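ATPase BagA (Mycobacterium tuberculosis H37Rv, PDB 6BS3) hydrolyses ATP as one subunit of the heterodimeric BagAB ATPase complex, whose activity is required for resistance to nitric oxide and to elevated glycerol. Local coordinates at residues 131-135 with 178-182; 260-266 with 281-285. All coordinates share one frame; numbering follows the deposited sequence.

Contact 1. Residues 131-135 with 178-182; sequences GLRDV and AVSDL
Leu-182 meets the start of helix 130-146 with its two methyl branches. CD1 reaches tip to tip toward Val-135, 3.8 Å from Val-135 CG2. CD2 lies across Leu-132 at about a right angle, 3.8 Å from Leu-132 CB. The fork of Leu-182 thus touches residues 132 and 135, three apart on the helix. Its CG stands anti to the carbonyl carbon (chi1 -64°), which brings both methyls to the helix.

Ala-178 packs closer to the backbone. Its CB lies 3.5 Å from Gly-131 O and 3.8 Å from Val-135 CG2. The CA atoms of Gly-131 and Ala-178 are 3.9 Å apart, an approach that the missing side chain of Gly-131 permits. Gly-131 O is already engaged within its helix as the acceptor for Val-135 N.

Within the part of the chain that belongs to the arsA ATPase family, a P-loop NTPase fold, this contact joins helix 130-146 to helix 175-179 and the type I beta turn that runs from Val-179 to Leu-182. The bond from Leu-182 N to Val-179 O, 3.0 Å, closes the turn and brings Leu-182 back to the helix.

Val-135 CG2 is shared by three partners. Besides Ala-178 and Leu-182, it touches Val-179 CG2 at 3.8 Å, and these two valines cross at about a right angle. Val-188 of helix 188-200 also packs on Val-135 and Leu-182. Tyr-102 of helix 95-107 touches Leu-182, while Asp-181 makes backbone hydrogen bonds to another protein chain.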
loop_
_atom_site.group_PDB
_atom_site.type_symbol
_atom_site.label_atom_id
_atom_site.label_comp_id
_atom_site.label_asym_id
_atom_site.label_seq_id
_atom_site.Cartn_x
_atom_site.Cartn_y
_atom_site.Cartn_z
ATOM N N GLY A 131 -7.090 -12.438 -16.752
ATOM C CA GLY A 131 -7.611 -11.806 -17.962
ATOM C C GLY A 131 -9.129 -11.826 -17.998
ATOM O O GLY A 131 -9.749 -10.821 -18.350
ATOM N N LEU A 132 -9.747 -12.964 -17.602
ATOM C CA LEU A 132 -11.210 -13.093 -17.499
ATOM C C LEU A 132 -11.742 -12.060 -16.465
ATOM O O LEU A 132 -12.726 -11.373 -16.724
ATOM C CB LEU A 132 -11.609 -14.534 -17.071
ATOM C CG LEU A 132 -13.116 -14.773 -16.849
ATOM C CD1 LEU A 132 -13.908 -14.506 -18.120
ATOM C CD2 LEU A 132 -13.383 -16.178 -16.339
ATOM N N ARG A 133 -11.048 -11.938 -15.326
ATOM C CA ARG A 133 -11.349 -10.991 -14.268
ATOM C C ARG A 133 -11.415 -9.566 -14.815
ATOM O O ARG A 133 -12.447 -8.922 -14.667
ATOM C CB ARG A 133 -10.286 -11.121 -13.166
ATOM C CG ARG A 133 -10.747 -10.726 -11.777
ATOM C CD ARG A 133 -9.851 -11.379 -10.742
ATOM N NE ARG A 133 -8.464 -10.936 -10.881
ATOM C CZ ARG A 133 -7.408 -11.743 -10.848
ATOM N NH1 ARG A 133 -7.565 -13.050 -10.670
ATOM N NH2 ARG A 133 -6.188 -11.251 -10.992
ATOM N N ASP A 134 -10.358 -9.111 -15.523
ATOM C CA ASP A 134 -10.285 -7.768 -16.116
ATOM C C ASP A 134 -11.336 -7.527 -17.214
ATOM O O ASP A 134 -11.813 -6.398 -17.337
ATOM C CB ASP A 134 -8.854 -7.458 -16.612
ATOM C CG ASP A 134 -7.783 -7.467 -15.513
ATOM O OD1 ASP A 134 -8.148 -7.362 -14.318
ATOM O OD2 ASP A 134 -6.583 -7.582 -15.850
ATOM N N VAL A 135 -11.685 -8.568 -18.013
ATOM C CA VAL A 135 -12.721 -8.516 -19.051
ATOM C C VAL A 135 -14.082 -8.262 -18.375
ATOM O O VAL A 135 -14.840 -7.413 -18.833
ATOM C CB VAL A 135 -12.728 -9.800 -19.949
ATOM C CG1 VAL A 135 -14.068 -9.999 -20.675
ATOM C CG2 VAL A 135 -11.581 -9.778 -20.947
ATOM N N ALA A 178 -5.988 -9.074 -21.997
ATOM C CA ALA A 178 -7.006 -9.769 -21.211
ATOM C C ALA A 178 -7.819 -10.782 -22.047
ATOM O O ALA A 178 -8.050 -11.905 -21.596
ATOM C CB ALA A 178 -7.931 -8.766 -20.530
ATOM N N VAL A 179 -8.217 -10.391 -23.261
ATOM C CA VAL A 179 -9.024 -11.191 -24.187
ATOM C C VAL A 179 -8.209 -12.357 -24.802
ATOM O O VAL A 179 -8.793 -13.392 -25.127
ATOM C CB VAL A 179 -9.685 -10.254 -25.243
ATOM C CG1 VAL A 179 -10.309 -11.019 -26.396
ATOM C CG2 VAL A 179 -10.730 -9.355 -24.594
ATOM N N SER A 180 -6.869 -12.211 -24.909
ATOM C CA SER A 180 -5.947 -13.209 -25.488
ATOM C C SER A 180 -6.001 -14.607 -24.842
ATOM O O SER A 180 -5.649 -15.587 -25.489
ATOM C CB SER A 180 -4.510 -12.686 -25.479
ATOM O OG SER A 180 -3.884 -12.842 -24.215
ATOM N N ASP A 181 -6.420 -14.686 -23.576
ATOM C CA ASP A 181 -6.498 -15.934 -22.817
ATOM C C ASP A 181 -7.938 -16.427 -22.666
ATOM O O ASP A 181 -8.215 -17.312 -21.847
ATOM C CB ASP A 181 -5.799 -15.772 -21.451
ATOM C CG ASP A 181 -4.338 -15.380 -21.575
ATOM O OD1 ASP A 181 -3.492 -16.287 -21.764
ATOM O OD2 ASP A 181 -4.041 -14.163 -21.499
ATOM N N LEU A 182 -8.851 -15.857 -23.470
ATOM C CA LEU A 182 -10.257 -16.247 -23.494
ATOM C C LEU A 182 -10.562 -17.025 -24.778
ATOM O O LEU A 182 -9.795 -16.947 -25.746
ATOM C CB LEU A 182 -11.187 -15.030 -23.370
ATOM C CG LEU A 182 -11.165 -14.206 -22.072
ATOM C CD1 LEU A 182 -12.354 -13.289 -22.034
ATOM C CD2 LEU A 182 -11.186 -15.091 -20.822
#

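Contact 2. Residues 260-266 with 281-285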
loop_
_atom_site.group_PDB
_atom_site.type_symbol
_atom_site.label_atom_id
_atom_site.label_comp_id
_atom_site.label_asym_id
_atom_site.label_seq_id
_atom_site.Cartn_x
_atom_site.Cartn_y
_atom_site.Cartn_z
ATOM N N VAL A 260 18.719 29.665 11.003
ATOM C CA VAL A 260 17.504 30.432 11.386
ATOM C C VAL A 260 18.102 31.543 12.243
ATOM O O VAL A 260 18.670 31.209 13.302
ATOM C CB VAL A 260 16.512 29.568 12.185
ATOM C CG1 VAL A 260 15.145 30.226 12.288
ATOM C CG2 VAL A 260 16.390 28.166 11.605
ATOM N N ASP A 261 17.998 32.802 11.822
ATOM C CA ASP A 261 18.671 33.823 12.659
ATOM C C ASP A 261 17.936 33.862 13.996
ATOM O O ASP A 261 16.716 34.119 13.986
ATOM C CB ASP A 261 18.686 35.191 11.971
ATOM C CG ASP A 261 19.388 36.267 12.780
ATOM O OD1 ASP A 261 20.612 36.141 12.985
ATOM O OD2 ASP A 261 18.706 37.224 13.198
ATOM N N ALA A 262 18.645 33.619 15.101
ATOM C CA ALA A 262 17.930 33.717 16.390
ATOM C C ALA A 262 17.717 35.181 16.779
ATOM O O ALA A 262 16.633 35.498 17.276
ATOM C CB ALA A 262 18.718 33.006 17.450
ATOM N N ASP A 263 18.711 36.046 16.576
ATOM C CA ASP A 263 18.481 37.440 16.974
ATOM C C ASP A 263 17.106 37.968 16.538
ATOM O O ASP A 263 16.413 38.566 17.359
ATOM C CB ASP A 263 19.624 38.360 16.495
ATOM C CG ASP A 263 20.947 38.196 17.238
ATOM O OD1 ASP A 263 20.918 37.978 18.473
ATOM O OD2 ASP A 263 22.012 38.315 16.591
ATOM N N SER A 264 16.700 37.714 15.273
ATOM C CA SER A 264 15.394 38.123 14.738
ATOM C C SER A 264 14.243 37.374 15.441
ATOM O O SER A 264 13.210 37.987 15.732
ATOM C CB SER A 264 15.332 37.895 13.228
ATOM O OG SER A 264 14.117 38.360 12.663
ATOM N N VAL A 265 14.441 36.058 15.726
ATOM C CA VAL A 265 13.472 35.187 16.413
ATOM C C VAL A 265 13.276 35.653 17.870
ATOM O O VAL A 265 12.132 35.822 18.295
ATOM C CB VAL A 265 13.829 33.671 16.306
ATOM C CG1 VAL A 265 12.791 32.800 17.009
ATOM C CG2 VAL A 265 13.980 33.235 14.853
ATOM N N ARG A 266 14.390 35.897 18.605
ATOM C CA ARG A 266 14.400 36.383 19.993
ATOM C C ARG A 266 13.707 37.750 20.120
ATOM O O ARG A 266 12.987 37.979 21.095
ATOM C CB ARG A 266 15.839 36.465 20.532
ATOM C CG ARG A 266 16.006 35.862 21.924
ATOM C CD ARG A 266 17.375 36.133 22.529
ATOM N NE ARG A 266 18.450 35.386 21.871
ATOM C CZ ARG A 266 18.845 34.163 22.218
ATOM N NH1 ARG A 266 18.251 33.523 23.219
ATOM N NH2 ARG A 266 19.831 33.567 21.560
ATOM N N PHE A 281 14.678 27.742 23.771
ATOM C CA PHE A 281 14.919 28.586 22.597
ATOM C C PHE A 281 15.681 27.793 21.534
ATOM O O PHE A 281 15.288 27.832 20.365
ATOM C CB PHE A 281 15.642 29.899 22.964
ATOM C CG PHE A 281 15.853 30.827 21.788
ATOM C CD1 PHE A 281 14.807 31.601 21.294
ATOM C CD2 PHE A 281 17.091 30.916 21.164
ATOM C CE1 PHE A 281 14.995 32.439 20.192
ATOM C CE2 PHE A 281 17.281 31.761 20.069
ATOM C CZ PHE A 281 16.231 32.512 19.586
ATOM N N ALA A 282 16.744 27.054 21.947
ATOM C CA ALA A 282 17.529 26.194 21.053
ATOM C C ALA A 282 16.641 25.096 20.444
ATOM O O ALA A 282 16.740 24.828 19.245
ATOM C CB ALA A 282 18.688 25.563 21.804
ATOM N N GLY A 283 15.770 24.513 21.279
ATOM C CA GLY A 283 14.825 23.467 20.906
ATOM C C GLY A 283 13.801 23.924 19.888
ATOM O O GLY A 283 13.473 23.176 18.963
ATOM N N LEU A 284 13.314 25.176 20.045
ATOM C CA LEU A 284 12.360 25.837 19.151
ATOM C C LEU A 284 13.009 26.063 17.767
ATOM O O LEU A 284 12.334 25.905 16.744
ATOM C CB LEU A 284 11.895 27.166 19.786
ATOM C CG LEU A 284 11.110 28.160 18.921
ATOM C CD1 LEU A 284 9.642 27.798 18.848
ATOM C CD2 LEU A 284 11.276 29.574 19.449
ATOM N N LEU A 285 14.319 26.401 17.746
ATOM C CA LEU A 285 15.079 26.614 16.510
ATOM C C LEU A 285 15.246 25.315 15.696
ATOM O O LEU A 285 14.978 25.332 14.492
ATOM C CB LEU A 285 16.447 27.272 16.782
ATOM C CG LEU A 285 16.464 28.733 17.264
ATOM C CD1 LEU A 285 17.863 29.143 17.646
ATOM C CD2 LEU A 285 15.956 29.697 16.198
#
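Phe-281 inserts its ring between the side chains of Arg-266 and Leu-285, where the consecutive helices 262-271 and 278-302 cross steeply. The axes of segments 262-266 and 281-285 come within 11.6 Å of each other and lie at 112°.

The tight part is apolar and centres on the ring. CB of Ala-262 sits at the ring edge, 3.2 Å from Phe-281 CE2, close for two carbons. Leu-285 CG lies over one ring face. Val-265 CG1 comes obliquely to the ring, 3.9 Å from Phe-281 CE1. The ring reaches them with CG anti to the backbone N (chi1 -177°).

Packing is looser beyond the ring. Leu-285 CD2 slides past Val-260 CG1 at 4.0 Å, and Leu-284 touches Val-265 at longer range. Leu-269 of helix 262-271 also touches Phe-281 and Leu-284.

The solvent side belongs to Arg-266. Its chain bends at chi3 and lays the guanidinium over the ring face opposite Leu-285. This is an off-centre cation-pi contact, with Arg-266 CZ 4.0 Å from the centroid of the Phe-281 ring. The two planes are 31° apart, so the stack is not flat.

Exposed Asp-261 is the N-cap of helix 262-271, and its side chain makes the capping bond. Ser-264 N donates to Asp-261 OD2 over 2.9 Å, meeting the oxygen from above the carboxylate plane.

Contacts 1 and 2 lie on opposite sides of the chain's centre, with their centres about 63 Å apart and their nearest atoms about 49 Å apart. They share no helix. Both are partly buried, and both lie away from the ATP-binding residues. Contact 1 is nearer the middle: its centre is about 24 Å from the centre of the chain, that of contact 2 about 42 Å. Contact 1 is also touched by helices 95-107 and 188-200. Aliphatic groups and a glycine bring the backbones close in contact 1. In contact 2 a phenylalanine spans more widely separated backbones, and an exposed arginine adds a charged partner. Another protein chain reaches residues of both.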